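Local coordinates for protein PfhB2 (Pasteurella multocida, PDB 6U8T) that probably acts as a cysteine protease, being the YopT-like domain of a Pasteurella toxin that belongs to the papain-like clan CA peptidases, at residues D176-E181 / S202-K207; A43-N48 / T60-G65; G169-F174 / E181-S186. The protein carries 1 engineered substitution. All blocks are in the same frame, centred on the assembly; numbering follows the deposited sequence.

Contact 1: residues D176-E181 / S202-K207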
loop_
_atom_site.group_PDB
_atom_site.type_symbol
_atom_site.label_atom_id
_atom_site.label_comp_id
_atom_site.label_asym_id
_atom_site.label_seq_id
_atom_site.Cartn_x
_atom_site.Cartn_y
_atom_site.Cartn_z
ATOM N N ASP C 176 11.434 14.993 8.770
ATOM C CA ASP C 176 10.510 14.298 7.839
ATOM C C ASP C 176 10.229 15.223 6.659
ATOM O O ASP C 176 9.521 16.214 6.795
ATOM C CB ASP C 176 9.237 13.891 8.569
ATOM C CG ASP C 176 8.324 13.022 7.733
ATOM O OD1 ASP C 176 8.513 13.000 6.495
ATOM O OD2 ASP C 176 7.486 12.337 8.326
ATOM N N PRO C 177 10.786 14.931 5.470
ATOM C CA PRO C 177 10.621 15.790 4.303
ATOM C C PRO C 177 9.152 16.029 3.914
ATOM O O PRO C 177 8.928 16.878 3.076
ATOM C CB PRO C 177 11.314 15.059 3.149
ATOM C CG PRO C 177 12.005 13.866 3.737
ATOM C CD PRO C 177 11.618 13.765 5.195
ATOM N N ASN C 178 8.228 15.258 4.507
ATOM C CA ASN C 178 6.755 15.371 4.307
ATOM C C ASN C 178 6.165 16.439 5.247
ATOM O O ASN C 178 4.987 16.782 5.040
ATOM C CB ASN C 178 6.025 14.054 4.590
ATOM C CG ASN C 178 5.954 13.131 3.392
ATOM O OD1 ASN C 178 6.510 13.450 2.328
ATOM N ND2 ASN C 178 5.295 11.985 3.569
ATOM N N PHE C 179 6.902 16.874 6.274
ATOM C CA PHE C 179 6.387 17.810 7.314
ATOM C C PHE C 179 7.417 18.889 7.660
ATOM O O PHE C 179 7.075 20.078 7.580
ATOM C CB PHE C 179 5.947 17.042 8.561
ATOM C CG PHE C 179 4.820 16.080 8.315
ATOM C CD1 PHE C 179 3.521 16.522 8.166
ATOM C CD2 PHE C 179 5.057 14.726 8.265
ATOM C CE1 PHE C 179 2.480 15.632 7.967
ATOM C CE2 PHE C 179 4.023 13.823 8.046
ATOM C CZ PHE C 179 2.735 14.281 7.887
ATOM N N GLY C 180 8.625 18.500 8.065
ATOM C CA GLY C 180 9.712 19.448 8.371
ATOM C C GLY C 180 10.651 18.923 9.449
ATOM O O GLY C 180 10.840 17.710 9.537
ATOM N N GLU C 181 11.218 19.827 10.246
ATOM C CA GLU C 181 12.247 19.534 11.260
ATOM C C GLU C 181 11.702 19.870 12.639
ATOM O O GLU C 181 11.112 20.930 12.840
ATOM C CB GLU C 181 13.508 20.305 10.905
ATOM C CG GLU C 181 14.695 19.920 11.762
ATOM C CD GLU C 181 15.907 20.789 11.514
ATOM O OE1 GLU C 181 16.436 20.734 10.403
ATOM O OE2 GLU C 181 16.272 21.544 12.423
ATOM N N SER C 202 0.492 10.986 11.430
ATOM C CA SER C 202 1.328 11.103 10.210
ATOM C C SER C 202 0.677 10.362 9.038
ATOM O O SER C 202 1.011 10.691 7.881
ATOM C CB SER C 202 2.709 10.554 10.457
ATOM O OG SER C 202 2.642 9.165 10.765
ATOM N N GLY C 203 -0.100 9.313 9.332
ATOM C CA GLY C 203 -0.619 8.343 8.347
ATOM C C GLY C 203 0.295 7.136 8.157
ATOM O O GLY C 203 -0.060 6.261 7.354
ATOM N N TYR C 204 1.447 7.071 8.826
ATOM C CA TYR C 204 2.438 5.976 8.642
ATOM C C TYR C 204 2.009 4.721 9.429
ATOM O O TYR C 204 2.529 3.641 9.130
ATOM C CB TYR C 204 3.848 6.432 9.045
ATOM C CG TYR C 204 4.377 7.676 8.381
ATOM C CD1 TYR C 204 3.972 8.088 7.118
ATOM C CD2 TYR C 204 5.309 8.467 9.036
ATOM C CE1 TYR C 204 4.470 9.252 6.536
ATOM C CE2 TYR C 204 5.819 9.627 8.469
ATOM C CZ TYR C 204 5.407 10.015 7.208
ATOM O OH TYR C 204 5.901 11.133 6.625
ATOM N N ALA C 205 1.144 4.852 10.436
ATOM C CA ALA C 205 0.792 3.740 11.359
ATOM C C ALA C 205 -0.003 2.670 10.600
ATOM O O ALA C 205 0.326 1.465 10.761
ATOM C CB ALA C 205 0.011 4.237 12.543
ATOM N N GLY C 206 -0.986 3.100 9.801
ATOM C CA GLY C 206 -1.868 2.225 9.008
ATOM C C GLY C 206 -3.125 1.901 9.793
ATOM O O GLY C 206 -3.198 2.316 10.965
ATOM N N LYS C 207 -4.096 1.216 9.174
ATOM C CA LYS C 207 -5.364 0.793 9.826
ATOM C C LYS C 207 -5.265 -0.670 10.248
ATOM O O LYS C 207 -5.840 -1.016 11.297
ATOM C CB LYS C 207 -6.544 1.010 8.880
ATOM C CG LYS C 207 -6.878 2.475 8.640
ATOM C CD LYS C 207 -6.226 3.108 7.419
ATOM C CE LYS C 207 -5.953 4.591 7.605
ATOM N NZ LYS C 207 -7.127 5.323 8.140
#

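Contact 2: residues A43-N48 / T60-G65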
loop_
_atom_site.group_PDB
_atom_site.type_symbol
_atom_site.label_atom_id
_atom_site.label_comp_id
_atom_site.label_asym_id
_atom_site.label_seq_id
_atom_site.Cartn_x
_atom_site.Cartn_y
_atom_site.Cartn_z
ATOM N N ALA C 43 -19.706 -7.313 -4.338
ATOM C CA ALA C 43 -20.859 -7.974 -3.699
ATOM C C ALA C 43 -22.067 -7.840 -4.618
ATOM O O ALA C 43 -22.758 -8.841 -4.854
ATOM C CB ALA C 43 -21.147 -7.385 -2.334
ATOM N N HIS C 44 -22.339 -6.631 -5.113
ATOM C CA HIS C 44 -23.543 -6.388 -5.981
ATOM C C HIS C 44 -23.407 -7.179 -7.274
ATOM O O HIS C 44 -24.392 -7.794 -7.666
ATOM C CB HIS C 44 -23.754 -4.905 -6.235
ATOM C CG HIS C 44 -24.411 -4.194 -5.108
ATOM N ND1 HIS C 44 -23.740 -3.856 -3.926
ATOM C CD2 HIS C 44 -25.664 -3.687 -5.016
ATOM C CE1 HIS C 44 -24.577 -3.194 -3.146
ATOM N NE2 HIS C 44 -25.774 -3.101 -3.798
ATOM N N TRP C 45 -22.244 -7.149 -7.904
ATOM C CA TRP C 45 -21.947 -7.904 -9.133
ATOM C C TRP C 45 -22.209 -9.411 -8.898
ATOM O O TRP C 45 -22.825 -10.047 -9.718
ATOM C CB TRP C 45 -20.504 -7.644 -9.554
ATOM C CG TRP C 45 -20.149 -8.220 -10.891
ATOM C CD1 TRP C 45 -20.306 -7.627 -12.111
ATOM C CD2 TRP C 45 -19.541 -9.501 -11.142
ATOM N NE1 TRP C 45 -19.815 -8.446 -13.096
ATOM C CE2 TRP C 45 -19.346 -9.595 -12.540
ATOM C CE3 TRP C 45 -19.117 -10.566 -10.316
ATOM C CZ2 TRP C 45 -18.744 -10.698 -13.139
ATOM C CZ3 TRP C 45 -18.507 -11.653 -10.913
ATOM C CH2 TRP C 45 -18.340 -11.725 -12.302
ATOM N N ILE C 46 -21.745 -9.946 -7.763
ATOM C CA ILE C 46 -21.924 -11.391 -7.465
ATOM C C ILE C 46 -23.433 -11.682 -7.347
ATOM O O ILE C 46 -23.901 -12.602 -8.024
ATOM C CB ILE C 46 -21.118 -11.821 -6.227
ATOM C CG1 ILE C 46 -19.629 -11.793 -6.532
ATOM C CG2 ILE C 46 -21.541 -13.188 -5.762
ATOM C CD1 ILE C 46 -18.761 -12.070 -5.321
ATOM N N ALA C 47 -24.164 -10.898 -6.554
ATOM C CA ALA C 47 -25.634 -11.034 -6.375
ATOM C C ALA C 47 -26.343 -10.942 -7.717
ATOM O O ALA C 47 -27.299 -11.664 -7.921
ATOM C CB ALA C 47 -26.185 -10.012 -5.417
ATOM N N ASN C 48 -25.892 -10.068 -8.600
ATOM C CA ASN C 48 -26.524 -9.858 -9.926
ATOM C C ASN C 48 -26.298 -11.108 -10.782
ATOM O O ASN C 48 -27.259 -11.568 -11.407
ATOM C CB ASN C 48 -26.014 -8.576 -10.573
ATOM C CG ASN C 48 -26.666 -8.314 -11.913
ATOM O OD1 ASN C 48 -27.643 -7.573 -11.951
ATOM N ND2 ASN C 48 -26.141 -8.887 -12.993
ATOM N N THR C 60 -29.223 -6.161 -15.836
ATOM C CA THR C 60 -27.828 -5.640 -15.865
ATOM C C THR C 60 -27.690 -4.571 -14.778
ATOM O O THR C 60 -28.685 -3.989 -14.358
ATOM C CB THR C 60 -27.464 -5.198 -17.283
ATOM O OG1 THR C 60 -26.159 -4.665 -17.089
ATOM C CG2 THR C 60 -28.407 -4.191 -17.893
HETATM N N MSE C 61 -26.476 -4.363 -14.256
HETATM C CA MSE C 61 -26.214 -3.197 -13.422
HETATM C C MSE C 61 -25.697 -2.025 -14.256
HETATM O O MSE C 61 -25.506 -0.929 -13.720
HETATM C CB MSE C 61 -25.116 -3.418 -12.385
HETATM C CG MSE C 61 -25.107 -4.718 -11.642
HETATM SE SE MSE C 61 -23.651 -4.532 -10.312
HETATM C CE MSE C 61 -21.967 -3.829 -10.999
ATOM N N TYR C 62 -25.501 -2.258 -15.559
ATOM C CA TYR C 62 -24.906 -1.300 -16.471
ATOM C C TYR C 62 -25.990 -0.448 -17.130
ATOM O O TYR C 62 -26.992 -1.013 -17.581
ATOM C CB TYR C 62 -24.023 -2.041 -17.484
ATOM C CG TYR C 62 -22.990 -2.943 -16.827
ATOM C CD1 TYR C 62 -22.213 -2.498 -15.758
ATOM C CD2 TYR C 62 -22.796 -4.248 -17.264
ATOM C CE1 TYR C 62 -21.260 -3.313 -15.170
ATOM C CE2 TYR C 62 -21.838 -5.068 -16.703
ATOM C CZ TYR C 62 -21.090 -4.606 -15.636
ATOM O OH TYR C 62 -20.200 -5.404 -15.010
ATOM N N GLU C 63 -25.777 0.872 -17.161
ATOM C CA GLU C 63 -26.699 1.869 -17.778
ATOM C C GLU C 63 -26.698 1.657 -19.298
ATOM O O GLU C 63 -25.646 1.808 -19.890
ATOM C CB GLU C 63 -26.277 3.299 -17.388
ATOM C CG GLU C 63 -27.330 4.382 -17.670
ATOM C CD GLU C 63 -28.771 3.961 -17.434
ATOM O OE1 GLU C 63 -29.116 3.600 -16.288
ATOM O OE2 GLU C 63 -29.556 3.959 -18.415
ATOM N N GLY C 64 -27.846 1.314 -19.891
ATOM C CA GLY C 64 -28.008 1.058 -21.336
ATOM C C GLY C 64 -27.547 2.224 -22.184
ATOM O O GLY C 64 -26.907 1.989 -23.199
ATOM N N GLY C 65 -27.880 3.447 -21.783
ATOM C CA GLY C 65 -27.815 4.643 -22.651
ATOM C C GLY C 65 -26.729 5.607 -22.236
ATOM O O GLY C 65 -26.642 6.683 -22.824
#

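Contact 3: residues G169-F174 / E181-S186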
loop_
_atom_site.group_PDB
_atom_site.type_symbol
_atom_site.label_atom_id
_atom_site.label_comp_id
_atom_site.label_asym_id
_atom_site.label_seq_id
_atom_site.Cartn_x
_atom_site.Cartn_y
_atom_site.Cartn_z
ATOM N N GLY C 169 23.788 13.594 22.659
ATOM C CA GLY C 169 23.375 13.392 24.054
ATOM C C GLY C 169 21.878 13.238 24.131
ATOM O O GLY C 169 21.332 12.350 23.388
ATOM N N GLU C 170 21.224 14.107 24.904
ATOM C CA GLU C 170 19.749 14.066 25.142
ATOM C C GLU C 170 19.000 14.807 24.014
ATOM O O GLU C 170 17.773 14.636 23.896
ATOM C CB GLU C 170 19.445 14.561 26.572
ATOM C CG GLU C 170 19.465 13.445 27.634
ATOM C CD GLU C 170 18.697 12.152 27.282
ATOM O OE1 GLU C 170 17.437 12.218 27.160
ATOM O OE2 GLU C 170 19.363 11.070 27.089
ATOM N N LYS C 171 19.710 15.560 23.173
ATOM C CA LYS C 171 19.094 16.325 22.056
ATOM C C LYS C 171 18.762 15.374 20.900
ATOM O O LYS C 171 19.677 14.700 20.392
ATOM C CB LYS C 171 20.014 17.478 21.626
ATOM C CG LYS C 171 19.875 17.989 20.200
ATOM C CD LYS C 171 20.229 19.463 20.056
ATOM C CE LYS C 171 20.539 19.842 18.623
ATOM N NZ LYS C 171 19.825 21.077 18.218
ATOM N N VAL C 172 17.500 15.362 20.482
ATOM C CA VAL C 172 17.020 14.609 19.283
ATOM C C VAL C 172 16.497 15.606 18.252
ATOM O O VAL C 172 15.584 16.373 18.580
ATOM C CB VAL C 172 15.944 13.566 19.637
ATOM C CG1 VAL C 172 15.620 12.700 18.432
ATOM C CG2 VAL C 172 16.356 12.703 20.815
ATOM N N VAL C 173 17.097 15.623 17.068
ATOM C CA VAL C 173 16.544 16.379 15.914
ATOM C C VAL C 173 15.954 15.354 14.950
ATOM O O VAL C 173 16.685 14.463 14.537
ATOM C CB VAL C 173 17.606 17.269 15.250
ATOM C CG1 VAL C 173 16.996 18.113 14.151
ATOM C CG2 VAL C 173 18.289 18.164 16.268
ATOM N N PHE C 174 14.657 15.455 14.644
ATOM C CA PHE C 174 13.928 14.527 13.749
ATOM C C PHE C 174 13.495 15.295 12.502
ATOM O O PHE C 174 12.963 16.397 12.648
ATOM C CB PHE C 174 12.739 13.924 14.490
ATOM C CG PHE C 174 11.944 12.944 13.666
ATOM C CD1 PHE C 174 12.497 11.737 13.287
ATOM C CD2 PHE C 174 10.654 13.228 13.271
ATOM C CE1 PHE C 174 11.771 10.830 12.529
ATOM C CE2 PHE C 174 9.942 12.343 12.480
ATOM C CZ PHE C 174 10.486 11.139 12.135
ATOM N N GLU C 181 11.218 19.827 10.246
ATOM C CA GLU C 181 12.247 19.534 11.260
ATOM C C GLU C 181 11.702 19.870 12.639
ATOM O O GLU C 181 11.112 20.930 12.840
ATOM C CB GLU C 181 13.508 20.305 10.905
ATOM C CG GLU C 181 14.695 19.920 11.762
ATOM C CD GLU C 181 15.907 20.789 11.514
ATOM O OE1 GLU C 181 16.436 20.734 10.403
ATOM O OE2 GLU C 181 16.272 21.544 12.423
HETATM N N MSE C 182 11.891 18.929 13.567
HETATM C CA MSE C 182 11.496 19.083 14.954
HETATM C C MSE C 182 12.680 18.744 15.867
HETATM O O MSE C 182 13.512 17.893 15.542
HETATM C CB MSE C 182 10.310 18.155 15.214
HETATM C CG MSE C 182 9.111 18.410 14.346
HETATM SE SE MSE C 182 9.029 17.321 12.728
HETATM C CE MSE C 182 7.759 15.904 12.972
ATOM N N THR C 183 12.753 19.444 17.002
ATOM C CA THR C 183 13.838 19.261 17.952
ATOM C C THR C 183 13.239 18.963 19.324
ATOM O O THR C 183 12.269 19.649 19.705
ATOM C CB THR C 183 14.766 20.480 18.003
ATOM O OG1 THR C 183 15.137 20.803 16.660
ATOM C CG2 THR C 183 16.004 20.221 18.828
ATOM N N PHE C 184 13.765 17.950 20.016
ATOM C CA PHE C 184 13.356 17.565 21.390
ATOM C C PHE C 184 14.574 17.648 22.299
ATOM O O PHE C 184 15.656 17.213 21.922
ATOM C CB PHE C 184 12.708 16.182 21.392
ATOM C CG PHE C 184 11.439 16.115 20.585
ATOM C CD1 PHE C 184 11.492 15.866 19.224
ATOM C CD2 PHE C 184 10.201 16.355 21.174
ATOM C CE1 PHE C 184 10.334 15.839 18.471
ATOM C CE2 PHE C 184 9.040 16.310 20.416
ATOM C CZ PHE C 184 9.114 16.057 19.066
ATOM N N PRO C 185 14.439 18.246 23.504
ATOM C CA PRO C 185 15.574 18.387 24.409
ATOM C C PRO C 185 15.907 17.133 25.236
ATOM O O PRO C 185 16.905 17.188 25.953
ATOM C CB PRO C 185 15.106 19.542 25.309
ATOM C CG PRO C 185 13.605 19.337 25.402
ATOM C CD PRO C 185 13.196 18.848 24.035
ATOM N N SER C 186 15.092 16.076 25.159
ATOM C CA SER C 186 15.315 14.764 25.833
ATOM C C SER C 186 14.838 13.604 24.936
ATOM O O SER C 186 13.930 13.824 24.106
ATOM C CB SER C 186 14.620 14.719 27.165
ATOM O OG SER C 186 13.217 14.546 26.998
#

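Contact 1: residues D176-E181 / S202-K207
The hydroxyl of Tyr204 runs into the carboxylate of Asp176 from the opposite direction, and OH donates to OD2 over 2.6 Å, taking the syn lone pair. With CG anti to the carbonyl carbon (chi1 -55°), Tyr204 sends its phenol toward Asp176. OD2 lies at the edge of the phenol ring, in its plane, the carboxylate turned 33° from it. Asn178 reaches the same hydroxyl at a slant: its ND2 gives OH a weak hydrogen bond (3.2 Å, 130° at the hydrogen), so the phenol oxygen both donates and accepts. OD1 of Asp176 accepts from the backbone N of Asn178 at 3.0 Å, closing an Asx turn at the classic beta bulge where Phe179 and Gly180 face Asp176. OD1 also bonds to His161 NE2, consistent with the His-Asp part of the clan CA triad; Cys42 of the second subunit, packed on Pro177, is probably its cysteine. The Phe179 ring slides past Tyr204 in the opposite sense, CE2 4.1 Å from CZ of Tyr204, and turns its edge to Ser202 O. Ser202 sets CB against one face of the tyrosine ring, while its OG bonds to Trp199 O and accepts from Tyr204 N in an ST turn.

Contact 2: residues A43-N48 / T60-G65
Helix 20-51 comes nearest the loop 60-65 at Asn48 and Thr60, whose CA atoms are 7.4 Å apart, and the loop chain then leads away from it. Met61, a selenomethionine, fills the join. Its CG stands beside its own backbone N (chi1 -42°), the chain runs straight on to the selenium, and a bend at chi3 (-47°) turns the methyl aside. SE thereby settles on the helix backbone, 3.8 Å from Trp45 N, and lies 4.1 Å from CB of His44; CE meets the indole at its edge, 4.3 Å from CD1 of Trp45. Asn48 lies across the root of the same chain, its CB 4.1 Å from CG of Met61. Further along, Tyr62 brings its phenol to the indole edge, with OH near the ring plane and 3.6 Å from Trp45 NE1, a proximity without a hydrogen bond. An ST turn steadies the loop: Thr60 OG1 accepts from the backbone N of Tyr62 at 2.9 Å. Behind the selenium, the His44 imidazole is fixed by Ser77 and by the carbonyl of Ser40. No hydrogen bond crosses between helix and loop, which meet by van der Waals packing; the polar ends of Trp45 and Tyr62 instead converge on one carboxylate oxygen, OE1 of Glu181 of the second subunit, making this surface a dimer contact as well.

Contact 3: residues G169-F174 / E181-S186
Val172 O takes the amide of Phe184 at 2.8 Å, nearly straight at the hydrogen (170°), and is approached as well by the CA-H of Thr183, whose CA lies 3.4 Å away. The return bond runs from Val172 N to Phe184 O at 3.0 Å, in the carbonyl plane, so this is an antiparallel hydrogen-bonded pair. Two residues on, Phe174 and Met182 form another, Phe174 N reaching Met182 O at 2.8 Å and Met182 N reaching Phe174 O at 2.9 Å. Between them sits the non-hydrogen-bonded pair Val173 and Thr183. Strands 171-174 and 181-184, their N-to-C directions 167° apart, are thus the two arms of a beta hairpin in the middle of a four-stranded antiparallel sheet. On one face, Phe174 and the selenomethionine Met182 lie side by side; the latter bends at chi2 and chi3 and puts CE at the edge of the phenyl ring, in its plane, 4.0 Å from CD2 of Phe174. Val172 and Phe184 share this face, which helix 187-201 covers through Phe190, Trp193 and Phe198. On the other, Val173 lays CG2 alongside Thr183 CG2, while its CG1 touches the aliphatic CG of Glu181 at 3.8 Å; Thr183 OG1 pairs with Ser13 of the neighbouring strand. At the open end of the hairpin Glu170 OE1 comes 3.8 Å from CB of Ser186 and bonds to the amide of His187; Ser186, the N-cap of helix 187-201, uses OG for Lys189 N. Four backbone bonds set the register of the two strands, and the side chains add mainly apolar contacts across the pair.

Contact 2 closes along the chain before the other two open, and it lies on the opposite side of the chain's centre, its own centre about 40 Å from that of contact 1 and about 56 Å from that of contact 3. Contacts 1 and 3 have centres about 17 Å apart, share Glu181 and strand 180-184, and interleave in sequence: the hairpin 171-176/180-184 is paired in contact 3, and the bulged turn at its tip meets, in contact 1, the loop that follows helix 187-201. Although contact 2 is remote from both within one chain, in the dimer the hairpin of one subunit lies against the helix and loop of contact 2 in the other.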